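PDB 3PDU: 3-hydroxyisobutyrate dehydrogenase family protein, which binds NADP+ and probably catalyses the reversible reduction of succinic semialdehyde to gamma-hydroxybutyrate, as a member of the beta-hydroxyacid dehydrogenase family. Local coordinates for residues A[18-23]-A[148-153]; A[90-95]-A[115-120]; A[181-186]-A[279-284]. One frame throughout, in Å; residues are numbered along the deposited sequence.

Interaction 1 (A[18-23]-A[148-153]); sequences ANLVRA and GPAFAA
Ala-150 is the first residue of 148-153 to meet 18-23. Its CB lies 3.8 Å from CD2 of Leu-20, and Leu-20 CD2 is equally close to the Ala-150 O. The Leu-20 side chain starts off across the contact, and its far end comes nearer. CG is anti to the carbonyl carbon (chi1 -63°), and chi2 of -179° sends CD1 on in line and turns the other branch, CD2, toward Ala-150. Beyond the two segments, Leu-20 rests on Phe-6 of strand 4-7 and Ala-150 on Tyr-4, so both face the sheet. Three residues on, Ala-153 makes the larger part of the contact. Its CB points toward helix 13-23 and touches two partners, 4.1 Å from Leu-20 CD2 and 3.9 Å from Ala-23 CB. The alanine pair is a methyl-to-methyl contact near the solvent side. The Ala-153 carbonyl oxygen then lies 3.7 Å from CB of Asn-19. Asn-19 ND2 makes a weak hydrogen bond to the Glu-129 carbonyl instead. The axes pass 9.3 Å apart, and the N-to-C directions differ by 113°. The contact is apolar and partly buried. It joins two helices of the cofactor-binding domain, the first of which follows what looks like the glycine-rich turn of a Rossmann-type site, in a layer packed against the sheet of that fold.

Interaction 2 (A[90-95]-A[115-120]); sequences GYIDMS and RFLEAP
Strands 90-93 and 115-118 run parallel, their axes 4.7 Å apart at closest approach and inclined by 15°. Gly-90 pairs with Arg-115, and the register continues to Asp-93 with Glu-118. Four backbone hydrogen bonds join them. Tyr-91 N donates to Arg-115 O at 2.8 Å, and Asp-93 N to Leu-117 O. In return, Leu-117 N donates to Tyr-91 O. The last bond, Ala-119 N to Asp-93 O at 2.9 Å, has its donor 40° above the carbonyl plane. On one face of the sheet, Tyr-91 and Phe-116 lie side by side and point the same way. CD2 of Tyr-91 meets the edge of the Phe-116 ring, 3.9 Å from CD1. The Asp-93 CB meets that ring's edge at CE1. On the other face, Ile-92 CG2 packs 3.8 Å from Ala-119 CB, while Ile-92 and Leu-117 run alongside each other. Met-94 bends at chi3 (83°), and its CE comes 3.3 Å from the buried Ala-119 O, which has no hydrogen-bond partner in the model. At the end of strand 90-93, Asp-93 OD1 receives two bonds from Ser-95. The hydroxyl comes in on the syn lone pair at 2.6 Å, and the backbone N comes from above the carboxylate plane, closing an Asx turn. The Ser-95 side chain is about 4 Å from the bound NADP. Helix 99-111 links the two neighbouring strands along the chain, making a right-handed beta-alpha-beta crossover of the Rossmann-type domain that ends beside the cofactor.

Interaction 3 (A[181-186]-A[279-284]); sequences MMTALG and AAVFRV
This is a buried, apolar contact in the helical C-terminal part of the chain. It sets the middle of the long helix 166-194 against a 3-10 turn near the C terminus. Met-182 and Val-281 slide past each other in opposite directions, and Met-182 CG lies 3.9 Å from Val-281 CG1. The methionine starts with CG anti to the backbone N (chi1 -176°) and then bends at chi2 and chi3. The bends lay its sulfur and methyl over Ala-279. SD is 3.7 Å from Ala-279 CA, and CE is 3.9 Å from Ala-279 CB. An alanine here would remove CG, the sulfur and the methyl, and would probably leave a gap beside Ala-279 and take one neighbour from Val-281 CG1. Thr-183 adds a looser methyl contact, its CG2 4.3 Å from Val-281 CG2. Its hydroxyl is bonded to the carbonyl of Gln-180. One turn on from Met-182, Gly-186 brings bare backbone to Phe-282. Its carbonyl oxygen lies in the plane of the phenyl ring, at the edge, 3.5 Å from CD1. Helix 214-225 flanks the contact, with Met-215 against Met-182 and Met-222 against Ala-279, and Phe-265 of helix 256-270 touches both Thr-183 and Val-281. Further along helix 166-194, Met-189, Ala-190 and Arg-193 pack on Phe-282.

Interactions 1 and 2 belong to the cofactor-binding domain. Interaction 3 lies across the chain's centre from both, in the helical part, with nearest atoms about 18 Å or more away. Interactions 2 and 3 are buried, whereas interaction 1 is partly buried and reaches the surface. Only interaction 2 is held by hydrogen bonds between its segments; the other two rely on apolar side chains, a leucine among alanines in interaction 1, and a bent methionine, with a ring edge set against a backbone carbonyl, in interaction 3. Phe-151 ties the first two together: from 148-153 it packs on Ile-92, Met-94, Leu-117 and Ala-119. Interaction 3 lies beside a subunit interface.

Interaction 1 (A[18-23]-A[148-153])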
loop_
_atom_site.group_PDB
_atom_site.type_symbol
_atom_site.label_atom_id
_atom_site.label_comp_id
_atom_site.label_asym_id
_atom_site.label_seq_id
_atom_site.Cartn_x
_atom_site.Cartn_y
_atom_site.Cartn_z
ATOM N N ALA A 18 -21.062 24.797 -24.780
ATOM C CA ALA A 18 -20.758 26.064 -25.447
ATOM C C ALA A 18 -20.139 25.836 -26.830
ATOM O O ALA A 18 -20.420 26.577 -27.776
ATOM C CB ALA A 18 -19.830 26.915 -24.583
ATOM N N ASN A 19 -19.281 24.823 -26.939
ATOM C CA ASN A 19 -18.717 24.462 -28.234
ATOM C C ASN A 19 -19.782 24.080 -29.270
ATOM O O ASN A 19 -19.654 24.415 -30.443
ATOM C CB ASN A 19 -17.694 23.336 -28.082
ATOM C CG ASN A 19 -16.355 23.843 -27.612
ATOM O OD1 ASN A 19 -16.081 25.038 -27.699
ATOM N ND2 ASN A 19 -15.507 22.945 -27.116
ATOM N N LEU A 20 -20.827 23.378 -28.838
ATOM C CA LEU A 20 -21.897 22.997 -29.755
ATOM C C LEU A 20 -22.668 24.231 -30.210
ATOM O O LEU A 20 -22.986 24.379 -31.388
ATOM C CB LEU A 20 -22.849 21.996 -29.095
ATOM C CG LEU A 20 -22.235 20.643 -28.707
ATOM C CD1 LEU A 20 -23.278 19.726 -28.072
ATOM C CD2 LEU A 20 -21.617 19.968 -29.929
ATOM N N VAL A 21 -22.972 25.124 -29.275
ATOM C CA VAL A 21 -23.656 26.369 -29.639
ATOM C C VAL A 21 -22.821 27.179 -30.616
ATOM O O VAL A 21 -23.323 27.638 -31.645
ATOM C CB VAL A 21 -24.002 27.227 -28.403
ATOM C CG1 VAL A 21 -24.613 28.572 -28.843
ATOM C CG2 VAL A 21 -24.960 26.464 -27.498
ATOM N N ARG A 22 -21.535 27.330 -30.319
ATOM C CA ARG A 22 -20.672 28.129 -31.188
ATOM C C ARG A 22 -20.463 27.494 -32.565
ATOM O O ARG A 22 -20.248 28.206 -33.549
ATOM C CB ARG A 22 -19.322 28.418 -30.524
ATOM C CG ARG A 22 -19.414 29.327 -29.310
ATOM C CD ARG A 22 -18.041 29.845 -28.918
ATOM N NE ARG A 22 -17.952 30.120 -27.489
ATOM C CZ ARG A 22 -17.436 29.278 -26.599
ATOM N NH1 ARG A 22 -16.953 28.102 -26.994
ATOM N NH2 ARG A 22 -17.400 29.619 -25.314
ATOM N N ALA A 23 -20.532 26.166 -32.632
ATOM C CA ALA A 23 -20.428 25.464 -33.912
ATOM C C ALA A 23 -21.696 25.655 -34.750
ATOM O O ALA A 23 -21.710 25.373 -35.946
ATOM C CB ALA A 23 -20.154 23.982 -33.689
ATOM N N GLY A 148 -21.441 12.554 -35.461
ATOM C CA GLY A 148 -20.138 12.935 -35.991
ATOM C C GLY A 148 -19.866 14.430 -35.996
ATOM O O GLY A 148 -18.813 14.882 -35.528
ATOM N N PRO A 149 -20.797 15.216 -36.551
ATOM C CA PRO A 149 -20.539 16.662 -36.583
ATOM C C PRO A 149 -20.412 17.268 -35.180
ATOM O O PRO A 149 -19.582 18.158 -34.945
ATOM C CB PRO A 149 -21.758 17.215 -37.344
ATOM C CG PRO A 149 -22.150 16.092 -38.272
ATOM C CD PRO A 149 -21.910 14.829 -37.440
ATOM N N ALA A 150 -21.210 16.786 -34.238
ATOM C CA ALA A 150 -21.085 17.268 -32.869
ATOM C C ALA A 150 -19.755 16.825 -32.223
ATOM O O ALA A 150 -19.098 17.614 -31.532
ATOM C CB ALA A 150 -22.307 16.837 -32.025
ATOM N N PHE A 151 -19.348 15.579 -32.454
ATOM C CA PHE A 151 -18.090 15.084 -31.904
ATOM C C PHE A 151 -16.901 15.883 -32.459
ATOM O O PHE A 151 -15.898 16.071 -31.770
ATOM C CB PHE A 151 -17.905 13.583 -32.190
ATOM C CG PHE A 151 -18.699 12.672 -31.268
ATOM C CD1 PHE A 151 -19.195 13.133 -30.063
ATOM C CD2 PHE A 151 -18.909 11.346 -31.601
ATOM C CE1 PHE A 151 -19.912 12.281 -29.206
ATOM C CE2 PHE A 151 -19.623 10.489 -30.750
ATOM C CZ PHE A 151 -20.118 10.959 -29.553
ATOM N N ALA A 152 -17.016 16.356 -33.698
ATOM C CA ALA A 152 -15.959 17.180 -34.280
ATOM C C ALA A 152 -15.831 18.550 -33.594
ATOM O O ALA A 152 -14.752 19.133 -33.550
ATOM C CB ALA A 152 -16.161 17.340 -35.788
ATOM N N ALA A 153 -16.936 19.060 -33.058
ATOM C CA ALA A 153 -16.904 20.298 -32.281
ATOM C C ALA A 153 -16.348 20.059 -30.876
ATOM O O ALA A 153 -15.866 20.986 -30.217
ATOM C CB ALA A 153 -18.305 20.902 -32.189
#

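Interaction 2 (A[90-95]-A[115-120])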
loop_
_atom_site.group_PDB
_atom_site.type_symbol
_atom_site.label_atom_id
_atom_site.label_comp_id
_atom_site.label_asym_id
_atom_site.label_seq_id
_atom_site.Cartn_x
_atom_site.Cartn_y
_atom_site.Cartn_z
ATOM N N GLY A 90 -31.560 9.794 -29.565
ATOM C CA GLY A 90 -30.332 9.276 -28.982
ATOM C C GLY A 90 -29.948 9.880 -27.644
ATOM O O GLY A 90 -30.202 11.057 -27.374
ATOM N N TYR A 91 -29.297 9.076 -26.815
ATOM C CA TYR A 91 -28.755 9.552 -25.551
ATOM C C TYR A 91 -27.290 9.155 -25.507
ATOM O O TYR A 91 -26.967 7.978 -25.655
ATOM C CB TYR A 91 -29.524 8.925 -24.378
ATOM C CG TYR A 91 -29.148 9.489 -23.026
ATOM C CD1 TYR A 91 -29.285 10.838 -22.763
ATOM C CD2 TYR A 91 -28.659 8.665 -22.010
ATOM C CE1 TYR A 91 -28.950 11.368 -21.533
ATOM C CE2 TYR A 91 -28.320 9.189 -20.761
ATOM C CZ TYR A 91 -28.471 10.547 -20.538
ATOM O OH TYR A 91 -28.145 11.106 -19.320
ATOM N N ILE A 92 -26.404 10.140 -25.376
ATOM C CA ILE A 92 -24.970 9.887 -25.351
ATOM C C ILE A 92 -24.442 10.318 -23.998
ATOM O O ILE A 92 -24.341 11.508 -23.715
ATOM C CB ILE A 92 -24.224 10.669 -26.458
ATOM C CG1 ILE A 92 -24.773 10.291 -27.842
ATOM C CG2 ILE A 92 -22.720 10.427 -26.374
ATOM C CD1 ILE A 92 -24.129 11.038 -28.995
ATOM N N ASP A 93 -24.124 9.353 -23.149
ATOM C CA ASP A 93 -23.657 9.690 -21.810
ATOM C C ASP A 93 -22.144 9.745 -21.818
ATOM O O ASP A 93 -21.466 8.733 -22.022
ATOM C CB ASP A 93 -24.186 8.684 -20.774
ATOM C CG ASP A 93 -24.079 9.206 -19.334
ATOM O OD1 ASP A 93 -23.417 10.242 -19.111
ATOM O OD2 ASP A 93 -24.657 8.577 -18.424
ATOM N N MET A 94 -21.614 10.943 -21.621
ATOM C CA MET A 94 -20.174 11.157 -21.675
ATOM C C MET A 94 -19.564 11.234 -20.278
ATOM O O MET A 94 -18.363 11.484 -20.126
ATOM C CB MET A 94 -19.871 12.416 -22.493
ATOM C CG MET A 94 -20.431 12.301 -23.918
ATOM S SD MET A 94 -19.990 13.666 -25.026
ATOM C CE MET A 94 -18.362 13.175 -25.569
ATOM N N SER A 95 -20.401 11.008 -19.262
ATOM C CA SER A 95 -19.960 10.961 -17.866
ATOM C C SER A 95 -18.980 9.808 -17.641
ATOM O O SER A 95 -19.119 8.747 -18.255
ATOM C CB SER A 95 -21.171 10.723 -16.947
ATOM O OG SER A 95 -22.237 11.612 -17.212
ATOM N N ARG A 115 -31.856 5.317 -28.728
ATOM C CA ARG A 115 -30.538 4.741 -28.996
ATOM C C ARG A 115 -29.554 5.249 -27.960
ATOM O O ARG A 115 -29.649 6.408 -27.540
ATOM C CB ARG A 115 -30.060 5.101 -30.409
ATOM C CG ARG A 115 -30.945 4.548 -31.527
ATOM C CD ARG A 115 -30.464 5.018 -32.895
ATOM N NE ARG A 115 -30.632 6.459 -33.064
ATOM C CZ ARG A 115 -29.948 7.196 -33.932
ATOM N NH1 ARG A 115 -29.035 6.631 -34.709
ATOM N NH2 ARG A 115 -30.171 8.504 -34.022
ATOM N N PHE A 116 -28.625 4.386 -27.545
ATOM C CA PHE A 116 -27.664 4.727 -26.501
ATOM C C PHE A 116 -26.219 4.539 -26.950
ATOM O O PHE A 116 -25.859 3.546 -27.599
ATOM C CB PHE A 116 -27.885 3.923 -25.207
ATOM C CG PHE A 116 -26.879 4.251 -24.126
ATOM C CD1 PHE A 116 -26.988 5.430 -23.397
ATOM C CD2 PHE A 116 -25.808 3.401 -23.862
ATOM C CE1 PHE A 116 -26.055 5.753 -22.415
ATOM C CE2 PHE A 116 -24.882 3.708 -22.875
ATOM C CZ PHE A 116 -25.001 4.888 -22.154
ATOM N N LEU A 117 -25.395 5.504 -26.578
ATOM C CA LEU A 117 -23.958 5.420 -26.785
ATOM C C LEU A 117 -23.285 5.966 -25.543
ATOM O O LEU A 117 -23.697 7.008 -25.032
ATOM C CB LEU A 117 -23.577 6.299 -27.985
ATOM C CG LEU A 117 -22.135 6.266 -28.479
ATOM C CD1 LEU A 117 -21.889 4.964 -29.234
ATOM C CD2 LEU A 117 -21.879 7.466 -29.393
ATOM N N GLU A 118 -22.267 5.277 -25.032
ATOM C CA GLU A 118 -21.468 5.871 -23.965
ATOM C C GLU A 118 -20.285 6.518 -24.662
ATOM O O GLU A 118 -19.810 6.011 -25.677
ATOM C CB GLU A 118 -21.015 4.818 -22.942
ATOM C CG GLU A 118 -20.008 3.795 -23.480
ATOM C CD GLU A 118 -19.503 2.833 -22.410
ATOM O OE1 GLU A 118 -19.882 2.989 -21.229
ATOM O OE2 GLU A 118 -18.730 1.910 -22.751
ATOM N N ALA A 119 -19.827 7.654 -24.156
ATOM C CA ALA A 119 -18.681 8.308 -24.771
ATOM C C ALA A 119 -17.889 9.143 -23.769
ATOM O O ALA A 119 -17.778 10.367 -23.920
ATOM C CB ALA A 119 -19.124 9.158 -25.961
ATOM N N PRO A 120 -17.314 8.484 -22.749
ATOM C CA PRO A 120 -16.490 9.230 -21.794
ATOM C C PRO A 120 -15.268 9.788 -22.528
ATOM O O PRO A 120 -14.936 9.323 -23.620
ATOM C CB PRO A 120 -16.080 8.164 -20.764
ATOM C CG PRO A 120 -16.179 6.845 -21.517
ATOM C CD PRO A 120 -17.318 7.028 -22.483
#

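Interaction 3 (A[181-186]-A[279-284])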
loop_
_atom_site.group_PDB
_atom_site.type_symbol
_atom_site.label_atom_id
_atom_site.label_comp_id
_atom_site.label_asym_id
_atom_site.label_seq_id
_atom_site.Cartn_x
_atom_site.Cartn_y
_atom_site.Cartn_z
ATOM N N MET A 181 0.165 8.226 -11.691
ATOM C CA MET A 181 1.197 9.173 -12.135
ATOM C C MET A 181 1.229 10.428 -11.286
ATOM O O MET A 181 2.307 10.989 -11.022
ATOM C CB MET A 181 1.019 9.565 -13.603
ATOM C CG MET A 181 1.497 8.490 -14.574
ATOM S SD MET A 181 1.235 9.008 -16.279
ATOM C CE MET A 181 2.393 10.369 -16.448
ATOM N N MET A 182 0.052 10.887 -10.865
ATOM C CA MET A 182 -0.019 12.116 -10.069
ATOM C C MET A 182 0.553 11.882 -8.672
ATOM O O MET A 182 1.283 12.733 -8.145
ATOM C CB MET A 182 -1.451 12.650 -9.980
ATOM C CG MET A 182 -1.555 14.000 -9.242
ATOM S SD MET A 182 -0.799 15.339 -10.189
ATOM C CE MET A 182 0.436 15.889 -9.013
ATOM N N THR A 183 0.240 10.735 -8.062
ATOM C CA THR A 183 0.819 10.454 -6.748
ATOM C C THR A 183 2.329 10.200 -6.860
ATOM O O THR A 183 3.085 10.547 -5.964
ATOM C CB THR A 183 0.125 9.290 -5.982
ATOM O OG1 THR A 183 0.164 8.081 -6.762
ATOM C CG2 THR A 183 -1.311 9.652 -5.618
ATOM N N ALA A 184 2.761 9.617 -7.974
ATOM C CA ALA A 184 4.190 9.432 -8.214
ATOM C C ALA A 184 4.912 10.777 -8.278
ATOM O O ALA A 184 5.907 10.992 -7.582
ATOM C CB ALA A 184 4.424 8.633 -9.494
ATOM N N LEU A 185 4.404 11.684 -9.109
ATOM C CA LEU A 185 4.968 13.032 -9.204
ATOM C C LEU A 185 4.922 13.753 -7.859
ATOM O O LEU A 185 5.909 14.373 -7.444
ATOM C CB LEU A 185 4.256 13.861 -10.281
ATOM C CG LEU A 185 4.755 15.305 -10.425
ATOM C CD1 LEU A 185 6.165 15.308 -10.993
ATOM C CD2 LEU A 185 3.831 16.107 -11.329
ATOM N N GLY A 186 3.786 13.665 -7.171
ATOM C CA GLY A 186 3.638 14.302 -5.875
ATOM C C GLY A 186 4.633 13.793 -4.832
ATOM O O GLY A 186 5.259 14.591 -4.124
ATOM N N ALA A 279 -4.294 17.595 -8.631
ATOM C CA ALA A 279 -2.883 17.738 -8.260
ATOM C C ALA A 279 -2.732 18.045 -6.767
ATOM O O ALA A 279 -1.664 17.852 -6.174
ATOM C CB ALA A 279 -2.196 18.831 -9.107
ATOM N N ALA A 280 -3.807 18.528 -6.160
ATOM C CA ALA A 280 -3.777 18.903 -4.754
ATOM C C ALA A 280 -3.572 17.716 -3.810
ATOM O O ALA A 280 -3.441 17.904 -2.603
ATOM C CB ALA A 280 -5.034 19.683 -4.385
ATOM N N VAL A 281 -3.539 16.497 -4.342
ATOM C CA VAL A 281 -3.159 15.359 -3.508
ATOM C C VAL A 281 -1.767 15.616 -2.925
ATOM O O VAL A 281 -1.418 15.108 -1.876
ATOM C CB VAL A 281 -3.184 14.021 -4.294
ATOM C CG1 VAL A 281 -2.101 13.999 -5.364
ATOM C CG2 VAL A 281 -3.033 12.838 -3.336
ATOM N N PHE A 282 -0.980 16.430 -3.614
ATOM C CA PHE A 282 0.334 16.817 -3.110
ATOM C C PHE A 282 0.261 17.374 -1.690
ATOM O O PHE A 282 1.191 17.225 -0.897
ATOM C CB PHE A 282 0.939 17.850 -4.055
ATOM C CG PHE A 282 2.286 18.346 -3.642
ATOM C CD1 PHE A 282 3.386 17.503 -3.655
ATOM C CD2 PHE A 282 2.468 19.682 -3.299
ATOM C CE1 PHE A 282 4.643 17.979 -3.304
ATOM C CE2 PHE A 282 3.721 20.158 -2.942
ATOM C CZ PHE A 282 4.808 19.311 -2.949
ATOM N N ARG A 283 -0.846 18.027 -1.370
ATOM C CA ARG A 283 -0.983 18.662 -0.064
ATOM C C ARG A 283 -1.061 17.674 1.105
ATOM O O ARG A 283 -0.892 18.066 2.255
ATOM C CB ARG A 283 -2.163 19.638 -0.051
ATOM C CG ARG A 283 -1.922 20.822 -0.983
ATOM C CD ARG A 283 -3.102 21.763 -1.028
ATOM N NE ARG A 283 -3.097 22.674 0.109
ATOM C CZ ARG A 283 -3.906 23.722 0.222
ATOM N NH1 ARG A 283 -4.788 23.983 -0.738
ATOM N NH2 ARG A 283 -3.835 24.505 1.295
ATOM N N VAL A 284 -1.296 16.398 0.821
ATOM C CA VAL A 284 -1.237 15.393 1.879
ATOM C C VAL A 284 -0.028 14.474 1.724
ATOM O O VAL A 284 0.197 13.604 2.559
ATOM C CB VAL A 284 -2.536 14.548 2.010
ATOM C CG1 VAL A 284 -3.732 15.447 2.308
ATOM C CG2 VAL A 284 -2.775 13.686 0.759
#